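Local coordinates for protein subtilase cytotoxin subunit A (Escherichia coli, PDB 2IY9) that cleaves the host endoplasmic reticulum chaperone BiP as the serine protease subunit of an AB5 toxin, leading to stress and death of the host cell, at residues Ile277-Asn289 and Val320-Lys332. Numbering follows the deposited sequence.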
ATOM      1  N   ILE A 277      -0.164   4.212  -3.686  1.00 21.17           N
ATOM      2  CA  ILE A 277       0.917   4.891  -4.373  1.00 21.32           C
ATOM      3  C   ILE A 277       2.282   4.351  -3.923  1.00 20.94           C
ATOM      4  O   ILE A 277       3.169   4.108  -4.762  1.00 21.10           O
ATOM      5  CB  ILE A 277       0.772   6.421  -4.198  1.00 20.89           C
ATOM      6  CG1 ILE A 277      -0.414   6.913  -5.042  1.00 21.65           C
ATOM      7  CG2 ILE A 277       2.067   7.154  -4.597  1.00 22.26           C
ATOM      8  CD1 ILE A 277      -0.896   8.335  -4.730  1.00 22.19           C
ATOM      9  N   VAL A 278       2.445   4.138  -2.616  1.00 20.30           N
ATOM     10  CA  VAL A 278       3.703   3.590  -2.094  1.00 20.87           C
ATOM     11  C   VAL A 278       3.945   2.184  -2.647  1.00 21.09           C
ATOM     12  O   VAL A 278       5.066   1.851  -3.039  1.00 21.26           O
ATOM     13  CB  VAL A 278       3.770   3.600  -0.546  1.00 20.65           C
ATOM     14  CG1 VAL A 278       4.985   2.786  -0.061  1.00 21.31           C
ATOM     15  CG2 VAL A 278       3.873   5.042  -0.034  1.00 19.17           C
ATOM     16  N   SER A 279       2.888   1.378  -2.686  1.00 20.95           N
ATOM     17  CA  SER A 279       2.951   0.042  -3.278  1.00 21.63           C
ATOM     18  C   SER A 279       3.384   0.073  -4.733  1.00 21.79           C
ATOM     19  O   SER A 279       4.139  -0.793  -5.159  1.00 21.47           O
ATOM     20  CB  SER A 279       1.605  -0.683  -3.160  1.00 21.50           C
ATOM     21  OG  SER A 279       1.364  -1.061  -1.817  1.00 21.54           O
ATOM     22  N   GLY A 280       2.909   1.063  -5.494  1.00 21.83           N
ATOM     23  CA  GLY A 280       3.341   1.189  -6.897  1.00 21.82           C
ATOM     24  C   GLY A 280       4.826   1.491  -7.026  1.00 21.56           C
ATOM     25  O   GLY A 280       5.498   0.985  -7.928  1.00 21.70           O
ATOM     26  N   VAL A 281       5.343   2.312  -6.120  1.00 21.62           N
ATOM     27  CA  VAL A 281       6.772   2.644  -6.118  1.00 21.58           C
ATOM     28  C   VAL A 281       7.574   1.391  -5.752  1.00 21.35           C
ATOM     29  O   VAL A 281       8.540   1.063  -6.418  1.00 21.01           O
ATOM     30  CB  VAL A 281       7.099   3.824  -5.169  1.00 21.56           C
ATOM     31  CG1 VAL A 281       8.625   4.072  -5.101  1.00 23.43           C
ATOM     32  CG2 VAL A 281       6.342   5.096  -5.614  1.00 21.86           C
ATOM     33  N   LEU A 282       7.156   0.680  -4.713  1.00 21.70           N
ATOM     34  CA  LEU A 282       7.825  -0.568  -4.363  1.00 22.13           C
ATOM     35  C   LEU A 282       7.760  -1.590  -5.506  1.00 22.34           C
ATOM     36  O   LEU A 282       8.741  -2.298  -5.758  1.00 22.68           O
ATOM     37  CB  LEU A 282       7.273  -1.149  -3.063  1.00 22.56           C
ATOM     38  CG  LEU A 282       7.707  -0.492  -1.751  1.00 22.40           C
ATOM     39  CD1 LEU A 282       6.706  -0.896  -0.635  1.00 22.88           C
ATOM     40  CD2 LEU A 282       9.127  -0.872  -1.361  1.00 22.99           C
ATOM     41  N   ALA A 283       6.633  -1.641  -6.212  1.00 22.33           N
ATOM     42  CA  ALA A 283       6.501  -2.523  -7.387  1.00 22.17           C
ATOM     43  C   ALA A 283       7.556  -2.193  -8.446  1.00 22.44           C
ATOM     44  O   ALA A 283       8.212  -3.095  -8.981  1.00 22.77           O
ATOM     45  CB  ALA A 283       5.101  -2.438  -7.982  1.00 22.10           C
ATOM     46  N   ALA A 284       7.711  -0.900  -8.732  1.00 22.24           N
ATOM     47  CA  ALA A 284       8.687  -0.410  -9.696  1.00 22.96           C
ATOM     48  C   ALA A 284      10.110  -0.803  -9.298  1.00 23.24           C
ATOM     49  O   ALA A 284      10.888  -1.256 -10.130  1.00 23.76           O
ATOM     50  CB  ALA A 284       8.566   1.103  -9.842  1.00 22.84           C
ATOM     51  N   MET A 285      10.445  -0.627  -8.019  1.00 23.37           N
ATOM     52  CA  MET A 285      11.737  -1.060  -7.495  1.00 23.08           C
ATOM     53  C   MET A 285      11.953  -2.567  -7.672  1.00 23.69           C
ATOM     54  O   MET A 285      13.019  -3.003  -8.141  1.00 23.54           O
ATOM     55  CB  MET A 285      11.850  -0.702  -6.020  1.00 23.00           C
ATOM     56  CG  MET A 285      11.754   0.787  -5.734  1.00 22.76           C
ATOM     57  SD  MET A 285      11.507   1.148  -3.995  1.00 23.12           S
ATOM     58  CE  MET A 285      13.025   0.611  -3.228  1.00 23.98           C
ATOM     59  N   THR A 286      10.936  -3.362  -7.337  1.00 24.03           N
ATOM     60  CA  THR A 286      11.079  -4.830  -7.357  1.00 24.81           C
ATOM     61  C   THR A 286      11.397  -5.359  -8.755  1.00 25.08           C
ATOM     62  O   THR A 286      12.066  -6.388  -8.896  1.00 24.77           O
ATOM     63  CB  THR A 286       9.827  -5.561  -6.841  1.00 24.87           C
ATOM     64  OG1 THR A 286       8.743  -5.331  -7.742  1.00 28.94           O
ATOM     65  CG2 THR A 286       9.443  -5.101  -5.440  1.00 22.79           C
ATOM     66  N   SER A 287      10.917  -4.652  -9.782  1.00 25.18           N
ATOM     67  CA  SER A 287      11.211  -5.017 -11.169  1.00 26.30           C
ATOM     68  C   SER A 287      12.720  -5.172 -11.392  1.00 27.03           C
ATOM     69  O   SER A 287      13.147  -6.033 -12.172  1.00 27.64           O
ATOM     70  CB  SER A 287      10.611  -4.002 -12.155  1.00 25.36           C
ATOM     71  OG  SER A 287      11.378  -2.801 -12.259  1.00 24.74           O
ATOM     72  N   CYS A 288      13.507  -4.361 -10.683  1.00 27.81           N
ATOM     73  CA  CYS A 288      14.973  -4.336 -10.821  1.00 28.91           C
ATOM     74  C   CYS A 288      15.711  -5.481 -10.128  1.00 29.36           C
ATOM     75  O   CYS A 288      16.830  -5.835 -10.522  1.00 28.71           O
ATOM     76  CB  CYS A 288      15.523  -2.989 -10.352  1.00 29.50           C
ATOM     77  SG  CYS A 288      15.017  -1.685 -11.476  1.00 31.54           S
ATOM     78  N   ASN A 289      15.092  -6.040  -9.090  1.00 29.39           N
ATOM     79  CA  ASN A 289      15.596  -7.251  -8.444  1.00 29.86           C
ATOM     80  C   ASN A 289      14.522  -7.862  -7.563  1.00 29.64           C
ATOM     81  O   ASN A 289      14.407  -7.510  -6.384  1.00 30.01           O
ATOM     82  CB  ASN A 289      16.873  -6.999  -7.637  1.00 30.37           C
ATOM     83  CG  ASN A 289      17.424  -8.278  -6.999  1.00 30.96           C
ATOM     84  OD1 ASN A 289      17.057  -9.396  -7.377  1.00 34.01           O
ATOM     85  ND2 ASN A 289      18.294  -8.112  -6.022  1.00 33.38           N
ATOM     86  N   VAL A 320       9.001  11.468   3.763  1.00 23.56           N
ATOM     87  CA  VAL A 320       8.079  11.693   2.655  1.00 23.16           C
ATOM     88  C   VAL A 320       8.580  10.948   1.420  1.00 23.10           C
ATOM     89  O   VAL A 320       9.765  11.039   1.049  1.00 23.54           O
ATOM     90  CB  VAL A 320       7.888  13.205   2.368  1.00 23.20           C
ATOM     91  CG1 VAL A 320       7.112  13.433   1.061  1.00 24.49           C
ATOM     92  CG2 VAL A 320       7.169  13.881   3.536  1.00 24.13           C
ATOM     93  N   LEU A 321       7.668  10.207   0.798  1.00 22.47           N
ATOM     94  CA  LEU A 321       7.952   9.403  -0.380  1.00 22.98           C
ATOM     95  C   LEU A 321       8.664  10.194  -1.475  1.00 23.34           C
ATOM     96  O   LEU A 321       8.165  11.227  -1.934  1.00 23.03           O
ATOM     97  CB  LEU A 321       6.647   8.815  -0.930  1.00 22.77           C
ATOM     98  CG  LEU A 321       6.772   7.969  -2.199  1.00 21.91           C
ATOM     99  CD1 LEU A 321       7.593   6.713  -1.924  1.00 22.07           C
ATOM    100  CD2 LEU A 321       5.398   7.632  -2.800  1.00 22.15           C
ATOM    101  N   ASN A 322       9.837   9.701  -1.868  1.00 24.29           N
ATOM    102  CA  ASN A 322      10.566  10.225  -3.019  1.00 25.10           C
ATOM    103  C   ASN A 322      10.844   9.052  -3.947  1.00 25.15           C
ATOM    104  O   ASN A 322      11.750   8.253  -3.685  1.00 25.52           O
ATOM    105  CB  ASN A 322      11.886  10.882  -2.592  1.00 25.15           C
ATOM    106  CG  ASN A 322      12.647  11.498  -3.763  1.00 26.99           C
ATOM    107  OD1 ASN A 322      12.427  11.145  -4.929  1.00 26.59           O
ATOM    108  ND2 ASN A 322      13.548  12.432  -3.449  1.00 26.74           N
ATOM    109  N   ALA A 323      10.039   8.945  -5.000  1.00 25.44           N
ATOM    110  CA  ALA A 323      10.104   7.824  -5.944  1.00 26.04           C
ATOM    111  C   ALA A 323      11.357   7.873  -6.796  1.00 26.43           C
ATOM    112  O   ALA A 323      11.936   6.828  -7.096  1.00 26.30           O
ATOM    113  CB  ALA A 323       8.873   7.787  -6.826  1.00 25.51           C
ATOM    114  N   GLU A 324      11.766   9.083  -7.187  1.00 27.41           N
ATOM    115  CA  GLU A 324      12.962   9.262  -8.006  1.00 28.57           C
ATOM    116  C   GLU A 324      14.169   8.656  -7.303  1.00 28.22           C
ATOM    117  O   GLU A 324      14.891   7.845  -7.885  1.00 28.26           O
ATOM    118  CB  GLU A 324      13.204  10.744  -8.346  1.00 28.73           C
ATOM    119  CG  GLU A 324      14.577  11.005  -8.992  1.00 30.70           C
ATOM    120  CD  GLU A 324      14.835  12.477  -9.245  1.00 31.60           C
ATOM    121  OE1 GLU A 324      15.504  13.123  -8.404  1.00 36.60           O
ATOM    122  OE2 GLU A 324      14.361  12.994 -10.279  1.00 36.40           O
ATOM    123  N   LYS A 325      14.372   9.043  -6.049  1.00 28.03           N
ATOM    124  CA  LYS A 325      15.479   8.545  -5.251  1.00 28.13           C
ATOM    125  C   LYS A 325      15.347   7.049  -4.915  1.00 27.71           C
ATOM    126  O   LYS A 325      16.327   6.315  -5.032  1.00 27.79           O
ATOM    127  CB  LYS A 325      15.647   9.399  -3.988  1.00 28.60           C
ATOM    128  CG  LYS A 325      16.935   9.160  -3.207  1.00 31.65           C
ATOM    129  CD  LYS A 325      18.168   9.689  -3.933  1.00 37.08           C
ATOM    130  CE  LYS A 325      19.402   9.653  -3.034  1.00 38.27           C
ATOM    131  NZ  LYS A 325      19.523   8.361  -2.299  1.00 41.02           N
ATOM    132  N   ALA A 326      14.154   6.605  -4.507  1.00 27.13           N
ATOM    133  CA  ALA A 326      13.921   5.184  -4.214  1.00 27.17           C
ATOM    134  C   ALA A 326      14.242   4.282  -5.405  1.00 27.09           C
ATOM    135  O   ALA A 326      14.959   3.287  -5.263  1.00 27.23           O
ATOM    136  CB  ALA A 326      12.475   4.951  -3.750  1.00 26.49           C
ATOM    137  N   ILE A 327      13.704   4.638  -6.568  1.00 27.48           N
ATOM    138  CA  ILE A 327      13.848   3.822  -7.771  1.00 28.09           C
ATOM    139  C   ILE A 327      15.292   3.894  -8.275  1.00 28.77           C
ATOM    140  O   ILE A 327      15.910   2.861  -8.534  1.00 28.63           O
ATOM    141  CB  ILE A 327      12.799   4.186  -8.856  1.00 28.10           C
ATOM    142  CG1 ILE A 327      11.398   3.746  -8.391  1.00 27.71           C
ATOM    143  CG2 ILE A 327      13.170   3.555 -10.226  1.00 28.48           C
ATOM    144  CD1 ILE A 327      10.234   4.393  -9.134  1.00 27.27           C
ATOM    145  N   SER A 328      15.830   5.111  -8.365  1.00 29.95           N
ATOM    146  CA  SER A 328      17.234   5.325  -8.740  1.00 31.90           C
ATOM    147  C   SER A 328      18.197   4.510  -7.873  1.00 32.23           C
ATOM    148  O   SER A 328      19.014   3.757  -8.398  1.00 32.69           O
ATOM    149  CB  SER A 328      17.586   6.813  -8.688  1.00 31.82           C
ATOM    150  OG  SER A 328      18.874   7.043  -9.239  1.00 35.58           O
ATOM    151  N   MET A 329      18.082   4.638  -6.552  1.00 32.92           N
ATOM    152  CA  MET A 329      18.958   3.905  -5.622  1.00 33.62           C
ATOM    153  C   MET A 329      18.844   2.392  -5.776  1.00 33.49           C
ATOM    154  O   MET A 329      19.852   1.684  -5.878  1.00 33.64           O
ATOM    155  CB  MET A 329      18.671   4.290  -4.165  1.00 33.62           C
ATOM    156  CG  MET A 329      19.249   5.633  -3.718  1.00 37.13           C
ATOM    157  SD  MET A 329      21.012   5.898  -4.073  1.00 43.23           S
ATOM    158  CE  MET A 329      21.807   4.631  -3.078  1.00 42.58           C
ATOM    159  N   PHE A 330      17.618   1.890  -5.771  1.00 33.22           N
ATOM    160  CA  PHE A 330      17.427   0.453  -5.814  1.00 32.95           C
ATOM    161  C   PHE A 330      17.856  -0.130  -7.157  1.00 33.21           C
ATOM    162  O   PHE A 330      18.535  -1.154  -7.202  1.00 32.50           O
ATOM    163  CB  PHE A 330      15.978   0.076  -5.509  1.00 32.62           C
ATOM    164  CG  PHE A 330      15.798  -1.380  -5.228  1.00 31.42           C
ATOM    165  CD1 PHE A 330      16.073  -1.894  -3.964  1.00 32.04           C
ATOM    166  CD2 PHE A 330      15.398  -2.249  -6.237  1.00 30.07           C
ATOM    167  CE1 PHE A 330      15.917  -3.256  -3.700  1.00 30.45           C
ATOM    168  CE2 PHE A 330      15.241  -3.611  -5.985  1.00 30.63           C
ATOM    169  CZ  PHE A 330      15.499  -4.113  -4.715  1.00 31.88           C
ATOM    170  N   CYS A 331      17.455   0.531  -8.239  1.00 33.67           N
ATOM    171  CA  CYS A 331      17.727   0.029  -9.577  1.00 34.89           C
ATOM    172  C   CYS A 331      19.182   0.211 -10.018  1.00 36.12           C
ATOM    173  O   CYS A 331      19.701  -0.639 -10.739  1.00 36.72           O
ATOM    174  CB  CYS A 331      16.761   0.629 -10.598  1.00 34.33           C
ATOM    175  SG  CYS A 331      15.062   0.040 -10.393  1.00 33.31           S
ATOM    176  N   LYS A 332      19.836   1.290  -9.575  1.00 37.41           N
ATOM    177  CA  LYS A 332      21.258   1.534  -9.910  1.00 38.98           C
ATOM    178  C   LYS A 332      22.159   0.429  -9.374  1.00 39.28           C
ATOM    179  O   LYS A 332      22.330  -0.606 -10.020  1.00 40.39           O
ATOM    180  CB  LYS A 332      21.747   2.907  -9.413  1.00 38.88           C
ATOM    181  CG  LYS A 332      22.044   2.989  -7.892  1.00 40.08           C
ATOM    182  CD  LYS A 332      22.448   4.406  -7.398  1.00 40.20           C
ATOM    183  CE  LYS A 332      21.466   5.502  -7.845  1.00 42.56           C
ATOM    184  NZ  LYS A 332      21.356   6.662  -6.907  1.00 42.41           N
TER
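Helix 277-288 and helix 323-331 run nearly parallel, their axes 8.8 Å apart at closest approach and crossed at only -16°, and C288 and C331 tie their C-terminal ends together. This is a disulfide-linked helix pair in a subtilisin-like protease: the first member is the later part of helix 271-288, whose first turn carries S272, the probable nucleophile of the charge relay, and the second opens the A2 region whose continuation enters the pore of the SubB pentamer. The pair illustrates how one covalent bond and a seam of apolar side chains can join such a region to a catalytic core. At the N-terminal end L321, on the approach to its helix, brings CD2 to within 3.8 Å of I277 CG2; the same methyl meets V281 CG2, and I30 of helix 25-30 covers this corner. V281 spans the next turn with both methyls, CG2 at 3.9 Å from A323 CB and CG1 directed to A326 and I327. I327 CD1 rests against A284 CB at 3.8 Å. M285 does more: its chain, bent at its last torsion, sets SD near A326 CB and carries CE to F330 CB, 3.8 Å off, the two side chains crossing at about a right angle. F330 turns CG away from its own amide nitrogen (chi1 -167°), which lays the ring against the last turn of helix 277-288, where M285 O lies oblique to it and N289 O meets its edge in plane, while L297 of helix 294-304 also touches it. In the disulfide, the SG atoms of C288 and C331 join at 2.0 Å with a chi3 of 89°.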